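Local coordinates for gram-negative insecticidal protein (Chromobacterium piscinae, PDB 6FBM) that acts as an insecticidal toxin of the MACPF family and probably works by forming pores in the membranes of target cells, at residues V177-L181 and T237-G241; Y206-E212 and S255-F259; M63-F69 and V129-L135. All coordinates share one frame; numbering follows the deposited sequence.

Contact 1: V177-L181 and T237-G241; sequences VGGRL and TATGG
Arg180 and Thr239 face each other as an antiparallel hydrogen-bonded pair. Arg180 N donates to Thr239 O at 2.8 Å, and Thr239 N returns the bond to Arg180 O at 2.9 Å. On this face the two side chains run side by side in the same direction. The arginine chain leaves extended, with CG opposite the backbone N (chi1 -170°), then bends at chi3 (89°), which lays the guanidinium next to the threonine. Thr239 OG1 sits over one face of that group, near its rim and 3.4 Å from Arg180 NH2, a packing contact rather than a hydrogen bond. The guanidinium takes its polar partners from Asp182, by a salt bridge to NH2, and from Met273 O, bonded to NH1. A long cation suits this place because it can bridge several acceptors inside the fold. The strands 179-187 and 232-239 belong to the bent antiparallel sheet at the heart of the MACPF fold, and the chain between them carries the helices 198-209 and 220-230. Next along is the non-hydrogen-bonded pair Leu181 and Ala238, on the face covered by helix 255-269. Leu181 CD2 meets Ala238 CB at 3.6 Å, and the small alanine leaves room for Trp262 of that helix. Where the 177-181 chain turns its corner, the backbones themselves pack closely: Gly179 CA lies 3.2 Å from Thr239 O. Gly240 fits on two counts: its phi is positive (83°), and its CA lies 3.8 Å from Gly178 O, which a side chain would run into. The looser, partly exposed side is Thr237, with Ala238 at the margin.

Contact 2: Y206-E212 and S255-F259; sequences YKALVGE and SQQAF
Val210 and Gln256 bring their backbones together, CA to CA 4.6 Å, where the end of helix 198-209, followed by Gly211 at a positive phi of 84°, meets the first turn of helix 255-269. The core is a CH-pi contact: Val210 CB stands 3.5 Å from the centroid of the Phe259 ring, only 12° off the ring normal, and CG1 rests 3.5 Å from Phe259 CD1. The ring is carried toward the neighbouring helix end because Phe259 CG lies opposite its own backbone N (chi1 167°). A beta-branched valine suits the spot, offering a compact, blunt surface to a flat ring. Beside it, Ser255 OG donates to Leu209 O at 2.9 Å, lying in the carbonyl plane. Gly211, without a side chain, lets Gln256 CG approach its CA to 3.4 Å. Tyr206 OH and Glu212 OE2 reach the ring obliquely from the far end; the tyrosine hydroxyl is also hydrogen-bonded to Glu126, whose carboxylate lies close to that of Glu212. The chemistry is divided: an aromatic-aliphatic core joins the helices, the serine satisfies a carbonyl at a helix end, and the neighbouring carboxylates may favour protonation of one, moderated by solvent and the Tyr206 hydroxyl.

Contact 3: M63-F69 and V129-L135; sequences MHVHTYF and VLWYISL
His66 and Tyr132 form one of two hydrogen-bonded pairs in this antiparallel contact, with His66 N to Tyr132 O at 3.0 Å; His64 and Ser134 form the other. On their face a water joins three groups: it donates to His64 O and is bonded to His66 ND1 (2.7 Å), in the plane of the imidazole, and to Ser134 OG (3.1 Å). The small serine fits there, its OG tucked between the backbone N and the carbonyl carbon (chi1 58°). Farther along, Tyr132 CE2 comes to the edge of the Tyr68 ring, near its plane, 4.1 Å from Tyr68 CB, while Val129 CG1 lies over one face of the Tyr132 ring, toward its rim. Across the sheet, Val65 CG1 lies alongside Trp131 CB. Trp131 has chi1 of 50°, which turns its indole away from the 63-69 strand, and NE1 finds Pro14 O. Met63, an extended, flexible chain, sends SD to Ile133 CG2 (3.8 Å) and CG to Leu135 CD2 (3.7 Å). Leu130 CD2 packs against Phe69 CE2. Leu130 and Trp131 both face Val177 in a classic beta bulge. Strand 120-134 lies between strands 64-78 and 170-177, with Ile50 and Ile52 of strand 47-52 packing on Thr67.

Overall arrangement
From the N terminus, contact 3 closes first: 63-69 pairs with 129-135 around a loop that includes helices 81-88, 102-108 and 111-115. Contact 1 follows in series, opening at 177-181, where Val177 makes probable hydrogen bonds to Leu130 and Trp131 of contact 3. Before contact 1 closes at 237-241, contact 2 opens at 206-212; it closes only later, at 255-259, so contacts 1 and 2 cross. They touch through Leu181, whose CD1 packs on Tyr206 and Phe259. Contacts 2 and 3 do not touch, their nearest atoms being about 10 Å apart. Contacts 1 and 3 thus join strands of one sheet, and contact 2 ties together the helices packed on it.

Contact 1: V177-L181 and T237-G241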
loop_
_atom_site.group_PDB
_atom_site.type_symbol
_atom_site.label_atom_id
_atom_site.label_comp_id
_atom_site.label_asym_id
_atom_site.label_seq_id
_atom_site.Cartn_x
_atom_site.Cartn_y
_atom_site.Cartn_z
ATOM N N VAL A 177 -14.294 0.256 -25.093
ATOM C CA VAL A 177 -13.678 0.535 -23.825
ATOM C C VAL A 177 -12.189 0.216 -23.871
ATOM O O VAL A 177 -11.770 -0.820 -24.357
ATOM C CB VAL A 177 -14.368 -0.269 -22.712
ATOM C CG1 VAL A 177 -13.712 0.012 -21.396
ATOM C CG2 VAL A 177 -15.855 0.072 -22.635
ATOM N N GLY A 178 -11.390 1.141 -23.364
ATOM C CA GLY A 178 -9.947 1.014 -23.256
ATOM C C GLY A 178 -9.301 2.373 -23.106
ATOM O O GLY A 178 -9.699 3.163 -22.259
ATOM N N GLY A 179 -8.306 2.665 -23.940
ATOM C CA GLY A 179 -7.761 4.023 -24.002
ATOM C C GLY A 179 -7.496 4.453 -25.399
ATOM O O GLY A 179 -7.197 3.639 -26.262
ATOM N N ARG A 180 -7.603 5.747 -25.629
ATOM C CA ARG A 180 -7.420 6.334 -26.958
ATOM C C ARG A 180 -6.408 7.449 -26.855
ATOM O O ARG A 180 -6.462 8.224 -25.891
ATOM C CB ARG A 180 -8.725 6.958 -27.413
ATOM C CG ARG A 180 -8.748 7.390 -28.860
ATOM C CD ARG A 180 -10.133 7.870 -29.283
ATOM N NE ARG A 180 -10.286 9.294 -29.023
ATOM C CZ ARG A 180 -11.202 9.891 -28.264
ATOM N NH1 ARG A 180 -12.136 9.235 -27.596
ATOM N NH2 ARG A 180 -11.183 11.211 -28.178
ATOM N N LEU A 181 -5.529 7.575 -27.848
ATOM C CA LEU A 181 -4.714 8.776 -27.976
ATOM C C LEU A 181 -5.116 9.518 -29.229
ATOM O O LEU A 181 -5.305 8.904 -30.272
ATOM C CB LEU A 181 -3.241 8.417 -28.039
ATOM C CG LEU A 181 -2.662 7.794 -26.770
ATOM C CD1 LEU A 181 -1.179 7.569 -26.974
ATOM C CD2 LEU A 181 -2.904 8.648 -25.532
ATOM N N THR A 237 -4.021 14.162 -26.682
ATOM C CA THR A 237 -5.068 14.016 -25.683
ATOM C C THR A 237 -5.406 12.535 -25.494
ATOM O O THR A 237 -5.587 11.790 -26.466
ATOM C CB THR A 237 -6.325 14.782 -26.102
ATOM O OG1 THR A 237 -5.975 16.141 -26.321
ATOM C CG2 THR A 237 -7.368 14.789 -25.001
ATOM N N ALA A 238 -5.490 12.121 -24.233
ATOM C CA ALA A 238 -5.750 10.735 -23.892
ATOM C C ALA A 238 -7.176 10.630 -23.366
ATOM O O ALA A 238 -7.571 11.403 -22.510
ATOM C CB ALA A 238 -4.758 10.257 -22.851
ATOM N N THR A 239 -7.935 9.688 -23.882
ATOM C CA THR A 239 -9.224 9.354 -23.291
ATOM C C THR A 239 -9.071 7.952 -22.760
ATOM O O THR A 239 -8.891 7.025 -23.537
ATOM C CB THR A 239 -10.362 9.409 -24.315
ATOM O OG1 THR A 239 -10.363 10.691 -24.911
ATOM C CG2 THR A 239 -11.675 9.216 -23.651
ATOM N N GLY A 240 -9.121 7.825 -21.437
ATOM C CA GLY A 240 -8.900 6.564 -20.757
ATOM C C GLY A 240 -7.408 6.377 -20.604
ATOM O O GLY A 240 -6.625 7.103 -21.180
ATOM N N GLY A 241 -7.015 5.388 -19.830
ATOM C CA GLY A 241 -5.600 5.171 -19.544
ATOM C C GLY A 241 -5.125 5.992 -18.371
ATOM O O GLY A 241 -5.849 6.838 -17.830
#

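Contact 2: Y206-E212 and S255-F259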
loop_
_atom_site.group_PDB
_atom_site.type_symbol
_atom_site.label_atom_id
_atom_site.label_comp_id
_atom_site.label_asym_id
_atom_site.label_seq_id
_atom_site.Cartn_x
_atom_site.Cartn_y
_atom_site.Cartn_z
ATOM N N TYR A 206 3.358 10.411 -35.258
ATOM C CA TYR A 206 2.715 9.772 -34.114
ATOM C C TYR A 206 3.403 8.443 -33.810
ATOM O O TYR A 206 3.793 8.199 -32.684
ATOM C CB TYR A 206 1.197 9.556 -34.329
ATOM C CG TYR A 206 0.611 8.716 -33.235
ATOM C CD1 TYR A 206 0.358 9.254 -31.976
ATOM C CD2 TYR A 206 0.377 7.341 -33.437
ATOM C CE1 TYR A 206 -0.139 8.453 -30.964
ATOM C CE2 TYR A 206 -0.120 6.544 -32.420
ATOM C CZ TYR A 206 -0.365 7.100 -31.201
ATOM O OH TYR A 206 -0.840 6.306 -30.213
ATOM N N LYS A 207 3.561 7.597 -34.815
ATOM C CA LYS A 207 4.157 6.262 -34.609
ATOM C C LYS A 207 5.587 6.276 -34.107
ATOM O O LYS A 207 5.963 5.396 -33.361
ATOM C CB LYS A 207 4.047 5.400 -35.863
ATOM C CG LYS A 207 2.641 4.904 -36.057
ATOM C CD LYS A 207 2.517 4.027 -37.292
ATOM C CE LYS A 207 1.107 3.446 -37.372
ATOM N NZ LYS A 207 0.871 2.906 -38.740
ATOM N N ALA A 208 6.375 7.256 -34.512
ATOM C CA ALA A 208 7.742 7.407 -33.999
ATOM C C ALA A 208 7.726 7.868 -32.558
ATOM O O ALA A 208 8.563 7.459 -31.743
ATOM C CB ALA A 208 8.534 8.393 -34.840
ATOM N N LEU A 209 6.758 8.714 -32.245
ATOM C CA LEU A 209 6.618 9.278 -30.918
ATOM C C LEU A 209 6.363 8.216 -29.871
ATOM O O LEU A 209 6.988 8.207 -28.822
ATOM C CB LEU A 209 5.465 10.275 -30.940
ATOM C CG LEU A 209 5.345 11.274 -29.869
ATOM C CD1 LEU A 209 6.611 12.088 -29.671
ATOM C CD2 LEU A 209 4.218 12.217 -30.283
ATOM N N VAL A 210 5.456 7.310 -30.184
ATOM C CA VAL A 210 5.121 6.200 -29.325
ATOM C C VAL A 210 5.978 4.964 -29.532
ATOM O O VAL A 210 5.788 3.974 -28.871
ATOM C CB VAL A 210 3.605 5.837 -29.466
ATOM C CG1 VAL A 210 2.741 7.078 -29.245
ATOM C CG2 VAL A 210 3.276 5.116 -30.732
ATOM N N GLY A 211 6.892 5.003 -30.475
ATOM C CA GLY A 211 7.855 3.920 -30.667
ATOM C C GLY A 211 7.358 2.758 -31.489
ATOM O O GLY A 211 8.026 1.731 -31.544
ATOM N N GLU A 212 6.212 2.891 -32.150
ATOM C CA GLU A 212 5.785 1.839 -33.075
ATOM C C GLU A 212 6.686 1.764 -34.310
ATOM O O GLU A 212 6.862 0.676 -34.893
ATOM C CB GLU A 212 4.326 1.996 -33.463
ATOM C CG GLU A 212 3.370 1.606 -32.337
ATOM C CD GLU A 212 1.966 2.107 -32.553
ATOM O OE1 GLU A 212 1.563 2.231 -33.748
ATOM O OE2 GLU A 212 1.268 2.328 -31.527
ATOM N N SER A 255 9.540 9.151 -24.404
ATOM C CA SER A 255 8.180 9.128 -24.847
ATOM C C SER A 255 7.707 7.703 -25.146
ATOM O O SER A 255 6.560 7.358 -24.872
ATOM C CB SER A 255 8.013 10.056 -26.044
ATOM O OG SER A 255 8.862 9.686 -27.120
ATOM N N GLN A 256 8.585 6.869 -25.677
ATOM C CA GLN A 256 8.275 5.476 -26.004
ATOM C C GLN A 256 8.002 4.680 -24.722
ATOM O O GLN A 256 7.118 3.832 -24.735
ATOM C CB GLN A 256 9.444 4.787 -26.757
ATOM C CG GLN A 256 9.772 5.254 -28.162
ATOM C CD GLN A 256 10.641 6.495 -28.249
ATOM O OE1 GLN A 256 10.240 7.463 -28.836
ATOM N NE2 GLN A 256 11.846 6.456 -27.679
ATOM N N GLN A 257 8.754 4.940 -23.641
ATOM C CA GLN A 257 8.515 4.313 -22.334
ATOM C C GLN A 257 7.249 4.844 -21.692
ATOM O O GLN A 257 6.472 4.067 -21.128
ATOM C CB GLN A 257 9.689 4.524 -21.331
ATOM C CG GLN A 257 9.443 4.074 -19.868
ATOM C CD GLN A 257 9.579 2.553 -19.619
ATOM O OE1 GLN A 257 9.790 1.771 -20.553
ATOM N NE2 GLN A 257 9.418 2.142 -18.374
ATOM N N ALA A 258 7.070 6.165 -21.722
ATOM C CA ALA A 258 5.851 6.780 -21.188
ATOM C C ALA A 258 4.614 6.250 -21.913
ATOM O O ALA A 258 3.587 6.025 -21.303
ATOM C CB ALA A 258 5.922 8.287 -21.274
ATOM N N PHE A 259 4.722 6.046 -23.217
ATOM C CA PHE A 259 3.622 5.483 -23.969
ATOM C C PHE A 259 3.367 4.035 -23.544
ATOM O O PHE A 259 2.207 3.651 -23.362
ATOM C CB PHE A 259 3.862 5.560 -25.446
ATOM C CG PHE A 259 2.897 4.713 -26.244
ATOM C CD1 PHE A 259 1.628 5.198 -26.554
ATOM C CD2 PHE A 259 3.280 3.434 -26.717
ATOM C CE1 PHE A 259 0.774 4.448 -27.298
ATOM C CE2 PHE A 259 2.407 2.673 -27.435
ATOM C CZ PHE A 259 1.135 3.177 -27.723
#

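Contact 3: M63-F69 and V129-L135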
loop_
_atom_site.group_PDB
_atom_site.type_symbol
_atom_site.label_atom_id
_atom_site.label_comp_id
_atom_site.label_asym_id
_atom_site.label_seq_id
_atom_site.Cartn_x
_atom_site.Cartn_y
_atom_site.Cartn_z
ATOM N N MET A 63 -26.656 -6.280 -20.789
ATOM C CA MET A 63 -25.648 -5.762 -21.713
ATOM C C MET A 63 -24.883 -6.917 -22.256
ATOM O O MET A 63 -24.863 -8.003 -21.647
ATOM C CB MET A 63 -24.690 -4.799 -21.031
ATOM C CG MET A 63 -25.388 -3.670 -20.298
ATOM S SD MET A 63 -24.199 -2.466 -19.660
ATOM C CE MET A 63 -25.308 -1.389 -18.721
ATOM N N HIS A 64 -24.276 -6.693 -23.415
ATOM C CA HIS A 64 -23.420 -7.680 -24.047
ATOM C C HIS A 64 -22.006 -7.117 -24.084
ATOM O O HIS A 64 -21.801 -5.936 -24.380
ATOM C CB HIS A 64 -23.884 -7.960 -25.470
ATOM C CG HIS A 64 -25.030 -8.918 -25.555
ATOM N ND1 HIS A 64 -25.382 -9.558 -26.730
ATOM C CD2 HIS A 64 -25.908 -9.356 -24.621
ATOM C CE1 HIS A 64 -26.432 -10.333 -26.508
ATOM N NE2 HIS A 64 -26.778 -10.217 -25.242
ATOM N N VAL A 65 -21.046 -7.999 -23.831
ATOM C CA VAL A 65 -19.657 -7.644 -23.848
ATOM C C VAL A 65 -18.980 -8.486 -24.887
ATOM O O VAL A 65 -19.130 -9.711 -24.895
ATOM C CB VAL A 65 -19.011 -7.890 -22.474
ATOM C CG1 VAL A 65 -17.519 -7.629 -22.526
ATOM C CG2 VAL A 65 -19.678 -7.008 -21.415
ATOM N N HIS A 66 -18.212 -7.820 -25.730
ATOM C CA HIS A 66 -17.356 -8.446 -26.731
ATOM C C HIS A 66 -15.933 -8.017 -26.507
ATOM O O HIS A 66 -15.598 -6.868 -26.732
ATOM C CB HIS A 66 -17.831 -8.048 -28.154
ATOM C CG HIS A 66 -19.044 -8.787 -28.593
ATOM N ND1 HIS A 66 -20.325 -8.335 -28.317
ATOM C CD2 HIS A 66 -19.188 -10.002 -29.178
ATOM C CE1 HIS A 66 -21.205 -9.230 -28.734
ATOM N NE2 HIS A 66 -20.542 -10.246 -29.265
ATOM N N THR A 67 -15.086 -8.920 -26.049
ATOM C CA THR A 67 -13.673 -8.583 -25.860
ATOM C C THR A 67 -13.005 -8.630 -27.215
ATOM O O THR A 67 -13.287 -9.523 -27.997
ATOM C CB THR A 67 -12.943 -9.512 -24.865
ATOM O OG1 THR A 67 -12.770 -10.794 -25.454
ATOM C CG2 THR A 67 -13.705 -9.613 -23.589
ATOM N N TYR A 68 -12.165 -7.646 -27.504
ATOM C CA TYR A 68 -11.336 -7.656 -28.701
ATOM C C TYR A 68 -10.112 -6.792 -28.400
ATOM O O TYR A 68 -10.134 -5.586 -28.544
ATOM C CB TYR A 68 -12.097 -7.239 -29.979
ATOM C CG TYR A 68 -11.286 -7.356 -31.274
ATOM C CD1 TYR A 68 -10.129 -8.185 -31.361
ATOM C CD2 TYR A 68 -11.659 -6.635 -32.410
ATOM C CE1 TYR A 68 -9.384 -8.262 -32.525
ATOM C CE2 TYR A 68 -10.919 -6.704 -33.588
ATOM C CZ TYR A 68 -9.785 -7.522 -33.645
ATOM O OH TYR A 68 -9.040 -7.607 -34.808
ATOM N N PHE A 69 -9.041 -7.412 -27.938
ATOM C CA PHE A 69 -7.844 -6.672 -27.599
ATOM C C PHE A 69 -7.119 -6.290 -28.891
ATOM O O PHE A 69 -6.404 -7.105 -29.458
ATOM C CB PHE A 69 -6.959 -7.525 -26.678
ATOM C CG PHE A 69 -5.762 -6.786 -26.144
ATOM C CD1 PHE A 69 -4.685 -6.476 -26.986
ATOM C CD2 PHE A 69 -5.705 -6.349 -24.809
ATOM C CE1 PHE A 69 -3.590 -5.751 -26.523
ATOM C CE2 PHE A 69 -4.632 -5.588 -24.365
ATOM C CZ PHE A 69 -3.565 -5.308 -25.211
ATOM N N VAL A 129 -8.638 -0.721 -27.947
ATOM C CA VAL A 129 -9.888 -1.303 -27.487
ATOM C C VAL A 129 -9.588 -2.539 -26.671
ATOM O O VAL A 129 -8.801 -3.374 -27.093
ATOM C CB VAL A 129 -10.793 -1.736 -28.667
ATOM C CG1 VAL A 129 -12.112 -2.337 -28.160
ATOM C CG2 VAL A 129 -11.050 -0.559 -29.623
ATOM N N LEU A 130 -10.179 -2.632 -25.489
ATOM C CA LEU A 130 -10.152 -3.863 -24.720
ATOM C C LEU A 130 -11.450 -4.643 -24.978
ATOM O O LEU A 130 -11.411 -5.841 -25.238
ATOM C CB LEU A 130 -9.966 -3.544 -23.230
ATOM C CG LEU A 130 -8.737 -2.681 -22.930
ATOM C CD1 LEU A 130 -8.755 -2.240 -21.492
ATOM C CD2 LEU A 130 -7.423 -3.378 -23.244
ATOM N N TRP A 131 -12.594 -3.972 -24.879
ATOM C CA TRP A 131 -13.869 -4.589 -25.192
ATOM C C TRP A 131 -14.884 -3.573 -25.646
ATOM O O TRP A 131 -14.671 -2.366 -25.499
ATOM C CB TRP A 131 -14.424 -5.358 -23.988
ATOM C CG TRP A 131 -14.434 -4.579 -22.753
ATOM C CD1 TRP A 131 -15.411 -3.747 -22.348
ATOM C CD2 TRP A 131 -13.437 -4.579 -21.733
ATOM N NE1 TRP A 131 -15.103 -3.220 -21.088
ATOM C CE2 TRP A 131 -13.905 -3.758 -20.689
ATOM C CE3 TRP A 131 -12.240 -5.263 -21.560
ATOM C CZ2 TRP A 131 -13.161 -3.513 -19.546
ATOM C CZ3 TRP A 131 -11.507 -5.042 -20.424
ATOM C CH2 TRP A 131 -11.963 -4.175 -19.427
ATOM N N TYR A 132 -15.967 -4.080 -26.231
ATOM C CA TYR A 132 -17.128 -3.299 -26.560
ATOM C C TYR A 132 -18.212 -3.712 -25.581
ATOM O O TYR A 132 -18.289 -4.872 -25.172
ATOM C CB TYR A 132 -17.577 -3.562 -28.000
ATOM C CG TYR A 132 -16.513 -3.340 -29.067
ATOM C CD1 TYR A 132 -16.319 -2.071 -29.614
ATOM C CD2 TYR A 132 -15.730 -4.389 -29.568
ATOM C CE1 TYR A 132 -15.362 -1.831 -30.603
ATOM C CE2 TYR A 132 -14.763 -4.165 -30.553
ATOM C CZ TYR A 132 -14.572 -2.880 -31.075
ATOM O OH TYR A 132 -13.613 -2.600 -32.066
ATOM N N ILE A 133 -19.024 -2.752 -25.172
ATOM C CA ILE A 133 -20.239 -3.043 -24.431
ATOM C C ILE A 133 -21.348 -2.539 -25.333
ATOM O O ILE A 133 -21.199 -1.487 -25.975
ATOM C CB ILE A 133 -20.330 -2.346 -23.064
ATOM C CG1 ILE A 133 -18.985 -2.425 -22.324
ATOM C CG2 ILE A 133 -21.455 -2.960 -22.256
ATOM C CD1 ILE A 133 -18.932 -1.667 -21.029
ATOM N N SER A 134 -22.433 -3.301 -25.419
ATOM C CA SER A 134 -23.569 -2.901 -26.242
ATOM C C SER A 134 -24.861 -3.201 -25.518
ATOM O O SER A 134 -24.937 -4.121 -24.715
ATOM C CB SER A 134 -23.527 -3.601 -27.590
ATOM O OG SER A 134 -23.527 -5.008 -27.413
ATOM N N LEU A 135 -25.844 -2.354 -25.781
ATOM C CA LEU A 135 -27.172 -2.464 -25.203
ATOM C C LEU A 135 -28.136 -3.135 -26.181
ATOM O O LEU A 135 -27.838 -3.264 -27.381
ATOM C CB LEU A 135 -27.710 -1.068 -24.893
ATOM C CG LEU A 135 -26.899 -0.264 -23.875
ATOM C CD1 LEU A 135 -27.604 1.046 -23.596
ATOM C CD2 LEU A 135 -26.715 -1.027 -22.573
HETATM O O HOH W 1 -20.573 -5.793 -27.350
#